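Local coordinates for HRDC domain-containing protein (Bifidobacterium adolescentis ATCC 15703, PDB 3CYM), which is of unknown function but probably binds nucleic acids and trims them from the 3' end, as ribonuclease D-like exonucleases do, at residues L118-L127 with K192-A203. Sequence-based numbering, arbitrary orientation. Where two conformers were deposited one is given.
Sequences LFDTEIAARL and KMEWAQEEFDYA
Lys192 NZ donates to the backbone carbonyl Leu127 O at 2.8 Å and also bonds Thr380 O and Gln190 OE1. Three oxygens thus hold the ammonium, which lysine's extended chain carries to the C-terminal end of helix 121-127. Leu127 turns its two methyls to different partners: CD1 packs on Ala196 CA at 3.6 Å, a close approach that the small alanine permits, while CD2 meets the edge of the Trp195 indole. Ile123 CG2 touches Glu199 CB at 3.5 Å; glutamate suits the place because its apolar stem packs here while OE1 forms a salt bridge with Arg417 NE and a hydrogen bond with Trp419 NE1. In this RNase D-like exonuclease fold, the flat Phe200 ring lies over the strand backbone, packing helix 193-207 against 117-120, an outermost strand of the mixed sheet. Phe119 CA lies 4.0 Å from the centroid of the Phe200 ring, 8° off its normal, a CH-pi contact. A first torsion of -171° swings the Phe119 ring alongside that of Phe200, whose CZ lies over one of its faces; the planes meet obliquely at 53°. The Gln197 amide can both donate and accept, matching Leu118 N and Leu118 O, each through a water.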
loop_
_atom_site.group_PDB
_atom_site.type_symbol
_atom_site.label_atom_id
_atom_site.label_comp_id
_atom_site.label_asym_id
_atom_site.label_seq_id
_atom_site.Cartn_x
_atom_site.Cartn_y
_atom_site.Cartn_z
ATOM N N LEU A 118 -6.081 -11.389 -13.104
ATOM C CA LEU A 118 -5.547 -10.047 -12.900
ATOM C C LEU A 118 -4.681 -9.591 -14.054
ATOM O O LEU A 118 -3.911 -10.369 -14.608
ATOM C CB LEU A 118 -4.720 -10.007 -11.612
ATOM C CG LEU A 118 -4.136 -8.688 -11.109
ATOM C CD1 LEU A 118 -5.250 -7.768 -10.628
ATOM C CD2 LEU A 118 -3.159 -8.986 -9.994
ATOM N N PHE A 119 -4.833 -8.326 -14.428
ATOM C CA PHE A 119 -3.819 -7.627 -15.193
ATOM C C PHE A 119 -3.433 -6.403 -14.387
ATOM O O PHE A 119 -4.250 -5.505 -14.181
ATOM C CB PHE A 119 -4.316 -7.221 -16.580
ATOM C CG PHE A 119 -3.234 -6.680 -17.470
ATOM C CD1 PHE A 119 -2.579 -7.510 -18.359
ATOM C CD2 PHE A 119 -2.861 -5.336 -17.417
ATOM C CE1 PHE A 119 -1.555 -7.018 -19.174
ATOM C CE2 PHE A 119 -1.848 -4.840 -18.232
ATOM C CZ PHE A 119 -1.200 -5.680 -19.111
ATOM N N ASP A 120 -2.187 -6.370 -13.927
ATOM C CA ASP A 120 -1.693 -5.222 -13.178
ATOM C C ASP A 120 -0.960 -4.262 -14.125
ATOM O O ASP A 120 0.117 -4.582 -14.636
ATOM C CB ASP A 120 -0.807 -5.682 -12.008
ATOM C CG ASP A 120 -0.558 -4.596 -10.967
ATOM O OD1 ASP A 120 -0.487 -3.391 -11.296
ATOM O OD2 ASP A 120 -0.390 -4.968 -9.790
ATOM N N THR A 121 -1.545 -3.085 -14.355
ATOM C CA THR A 121 -0.956 -2.117 -15.289
ATOM C C THR A 121 0.323 -1.479 -14.741
ATOM O O THR A 121 1.126 -0.971 -15.509
ATOM C CB THR A 121 -1.942 -0.997 -15.731
ATOM O OG1 THR A 121 -2.513 -0.367 -14.580
ATOM C CG2 THR A 121 -3.047 -1.546 -16.616
ATOM N N GLU A 122 0.510 -1.496 -13.420
ATOM C CA GLU A 122 1.748 -0.993 -12.859
ATOM C C GLU A 122 2.837 -2.024 -13.065
ATOM O O GLU A 122 3.906 -1.687 -13.545
ATOM C CB GLU A 122 1.630 -0.605 -11.378
ATOM C CG GLU A 122 2.972 -0.145 -10.785
ATOM C CD GLU A 122 2.849 0.775 -9.585
ATOM O OE1 GLU A 122 3.315 0.377 -8.501
ATOM O OE2 GLU A 122 2.302 1.892 -9.723
ATOM N N ILE A 123 2.551 -3.279 -12.727
ATOM C CA ILE A 123 3.518 -4.363 -12.903
ATOM C C ILE A 123 3.987 -4.491 -14.360
ATOM O O ILE A 123 5.194 -4.570 -14.629
ATOM C CB ILE A 123 2.968 -5.697 -12.341
ATOM C CG1 ILE A 123 2.913 -5.629 -10.808
ATOM C CG2 ILE A 123 3.801 -6.879 -12.815
ATOM C CD1 ILE A 123 2.394 -6.885 -10.130
ATOM N N ALA A 124 3.029 -4.477 -15.288
ATOM C CA ALA A 124 3.305 -4.480 -16.726
ATOM C C ALA A 124 4.164 -3.296 -17.187
ATOM O O ALA A 124 5.096 -3.480 -17.960
ATOM C CB ALA A 124 2.006 -4.529 -17.511
ATOM N N ALA A 125 3.874 -2.095 -16.694
ATOM C CA ALA A 125 4.674 -0.910 -17.048
ATOM C C ALA A 125 6.142 -1.022 -16.635
ATOM O O ALA A 125 7.025 -0.626 -17.392
ATOM C CB ALA A 125 4.054 0.351 -16.466
ATOM N N ARG A 126 6.382 -1.574 -15.446
ATOM C CA ARG A 126 7.727 -1.789 -14.889
ATOM C C ARG A 126 8.524 -2.791 -15.713
ATOM O O ARG A 126 9.681 -2.560 -16.062
ATOM C CB ARG A 126 7.641 -2.352 -13.464
ATOM C CG ARG A 126 6.756 -1.616 -12.500
ATOM C CD ARG A 126 7.441 -0.426 -11.919
ATOM N NE ARG A 126 8.384 -0.739 -10.850
ATOM C CZ ARG A 126 9.707 -0.677 -10.969
ATOM N NH1 ARG A 126 10.479 -0.978 -9.933
ATOM N NH2 ARG A 126 10.265 -0.326 -12.117
ATOM N N LEU A 127 7.896 -3.933 -16.008
ATOM C CA LEU A 127 8.511 -4.964 -16.869
ATOM C C LEU A 127 8.891 -4.400 -18.238
ATOM O O LEU A 127 9.956 -4.714 -18.764
ATOM C CB LEU A 127 7.586 -6.167 -17.045
ATOM C CG LEU A 127 7.452 -7.169 -15.891
ATOM C CD1 LEU A 127 6.178 -7.946 -16.093
ATOM C CD2 LEU A 127 8.636 -8.115 -15.818
ATOM N N LYS A 192 7.727 -10.405 -23.137
ATOM C CA LYS A 192 7.624 -10.438 -21.674
ATOM C C LYS A 192 6.232 -10.842 -21.150
ATOM O O LYS A 192 5.974 -10.733 -19.949
ATOM C CB LYS A 192 8.059 -9.093 -21.061
ATOM C CG LYS A 192 9.424 -8.609 -21.540
ATOM C CD LYS A 192 9.913 -7.415 -20.761
ATOM C CE LYS A 192 11.323 -7.063 -21.177
ATOM N NZ LYS A 192 11.664 -5.681 -20.787
ATOM N N MET A 193 5.358 -11.331 -22.040
ATOM C CA MET A 193 3.963 -11.643 -21.690
ATOM C C MET A 193 3.830 -12.753 -20.642
ATOM O O MET A 193 2.998 -12.644 -19.743
ATOM C CB MET A 193 3.112 -11.923 -22.944
ATOM C CG MET A 193 1.573 -11.878 -22.769
ATOM S SD MET A 193 0.742 -10.362 -22.147
ATOM C CE MET A 193 0.337 -10.871 -20.486
ATOM N N GLU A 194 4.660 -13.795 -20.718
ATOM C CA GLU A 194 4.596 -14.843 -19.690
ATOM C C GLU A 194 5.234 -14.416 -18.361
ATOM O O GLU A 194 4.849 -14.910 -17.299
ATOM C CB GLU A 194 5.103 -16.220 -20.165
ATOM C CG GLU A 194 6.360 -16.239 -21.023
ATOM C CD GLU A 194 6.068 -16.112 -22.510
ATOM O OE1 GLU A 194 6.813 -15.385 -23.206
ATOM O OE2 GLU A 194 5.097 -16.738 -22.984
ATOM N N TRP A 195 6.187 -13.488 -18.431
ATOM C CA TRP A 195 6.768 -12.872 -17.239
ATOM C C TRP A 195 5.665 -12.093 -16.548
ATOM O O TRP A 195 5.461 -12.248 -15.347
ATOM C CB TRP A 195 7.862 -11.877 -17.612
ATOM C CG TRP A 195 9.132 -12.417 -18.184
ATOM C CD1 TRP A 195 9.388 -13.687 -18.615
ATOM C CD2 TRP A 195 10.321 -11.662 -18.423
ATOM N NE1 TRP A 195 10.668 -13.772 -19.094
ATOM C CE2 TRP A 195 11.267 -12.542 -18.985
ATOM C CE3 TRP A 195 10.680 -10.320 -18.210
ATOM C CZ2 TRP A 195 12.557 -12.128 -19.339
ATOM C CZ3 TRP A 195 11.964 -9.911 -18.550
ATOM C CH2 TRP A 195 12.884 -10.811 -19.114
ATOM N N ALA A 196 4.965 -11.268 -17.334
ATOM C CA ALA A 196 3.801 -10.502 -16.881
ATOM C C ALA A 196 2.766 -11.391 -16.196
ATOM O O ALA A 196 2.435 -11.162 -15.028
ATOM C CB ALA A 196 3.181 -9.735 -18.032
ATOM N N GLN A 197 2.304 -12.423 -16.906
ATOM C CA GLN A 197 1.330 -13.366 -16.357
ATOM C C GLN A 197 1.733 -13.971 -14.999
ATOM O O GLN A 197 0.913 -13.993 -14.072
ATOM C CB GLN A 197 0.997 -14.460 -17.382
ATOM C CG GLN A 197 -0.272 -15.259 -17.075
ATOM C CD GLN A 197 -1.436 -14.370 -16.642
ATOM O OE1 GLN A 197 -1.828 -13.440 -17.352
ATOM N NE2 GLN A 197 -1.992 -14.659 -15.474
ATOM N N GLU A 198 2.989 -14.415 -14.875
ATOM C CA GLU A 198 3.536 -14.943 -13.604
ATOM C C GLU A 198 3.547 -13.905 -12.478
ATOM O O GLU A 198 3.362 -14.242 -11.299
ATOM C CB GLU A 198 4.966 -15.460 -13.797
ATOM C CG GLU A 198 5.089 -16.803 -14.495
ATOM C CD GLU A 198 6.491 -17.397 -14.396
ATOM O OE1 GLU A 198 6.929 -18.049 -15.367
ATOM O OE2 GLU A 198 7.155 -17.221 -13.352
ATOM N N GLU A 199 3.785 -12.645 -12.844
ATOM C CA GLU A 199 3.791 -11.566 -11.876
ATOM C C GLU A 199 2.379 -11.226 -11.437
ATOM O O GLU A 199 2.178 -10.796 -10.302
ATOM C CB GLU A 199 4.496 -10.327 -12.424
ATOM C CG GLU A 199 5.997 -10.462 -12.594
ATOM C CD GLU A 199 6.708 -10.808 -11.307
ATOM O OE1 GLU A 199 7.249 -11.931 -11.227
ATOM O OE2 GLU A 199 6.720 -9.967 -10.379
ATOM N N PHE A 200 1.405 -11.435 -12.326
ATOM C CA PHE A 200 -0.009 -11.217 -11.996
ATOM C C PHE A 200 -0.529 -12.319 -11.065
ATOM O O PHE A 200 -1.165 -12.039 -10.030
ATOM C CB PHE A 200 -0.879 -11.180 -13.256
ATOM C CG PHE A 200 -0.466 -10.149 -14.267
ATOM C CD1 PHE A 200 0.187 -8.977 -13.888
ATOM C CD2 PHE A 200 -0.770 -10.341 -15.613
ATOM C CE1 PHE A 200 0.555 -8.040 -14.836
ATOM C CE2 PHE A 200 -0.416 -9.409 -16.562
ATOM C CZ PHE A 200 0.242 -8.254 -16.182
ATOM N N ASP A 201 -0.265 -13.568 -11.454
ATOM C CA ASP A 201 -0.559 -14.742 -10.637
ATOM C C ASP A 201 -0.094 -14.583 -9.186
ATOM O O ASP A 201 -0.853 -14.843 -8.258
ATOM C CB ASP A 201 0.118 -15.976 -11.237
ATOM C CG ASP A 201 -0.554 -16.467 -12.506
ATOM O OD1 ASP A 201 -1.672 -16.015 -12.827
ATOM O OD2 ASP A 201 0.045 -17.327 -13.181
ATOM N N TYR A 202 1.155 -14.149 -9.018
ATOM C CA TYR A 202 1.782 -13.956 -7.715
ATOM C C TYR A 202 1.184 -12.788 -6.917
ATOM O O TYR A 202 0.994 -12.897 -5.699
ATOM C CB TYR A 202 3.289 -13.757 -7.911
ATOM C CG TYR A 202 4.057 -13.348 -6.670
ATOM C CD1 TYR A 202 4.385 -14.282 -5.689
ATOM C CD2 TYR A 202 4.488 -12.028 -6.496
ATOM C CE1 TYR A 202 5.109 -13.905 -4.558
ATOM C CE2 TYR A 202 5.205 -11.641 -5.371
ATOM C CZ TYR A 202 5.512 -12.583 -4.412
ATOM O OH TYR A 202 6.223 -12.201 -3.303
ATOM N N ALA A 203 0.913 -11.676 -7.602
ATOM C CA ALA A 203 0.304 -10.489 -6.982
ATOM C C ALA A 203 -1.099 -10.778 -6.456
ATOM O O ALA A 203 -1.483 -10.288 -5.394
ATOM C CB ALA A 203 0.263 -9.348 -7.967
HETATM O O HOH W 1 -4.563 -13.898 -14.351
HETATM O O HOH W 2 -3.947 -11.686 -17.323
#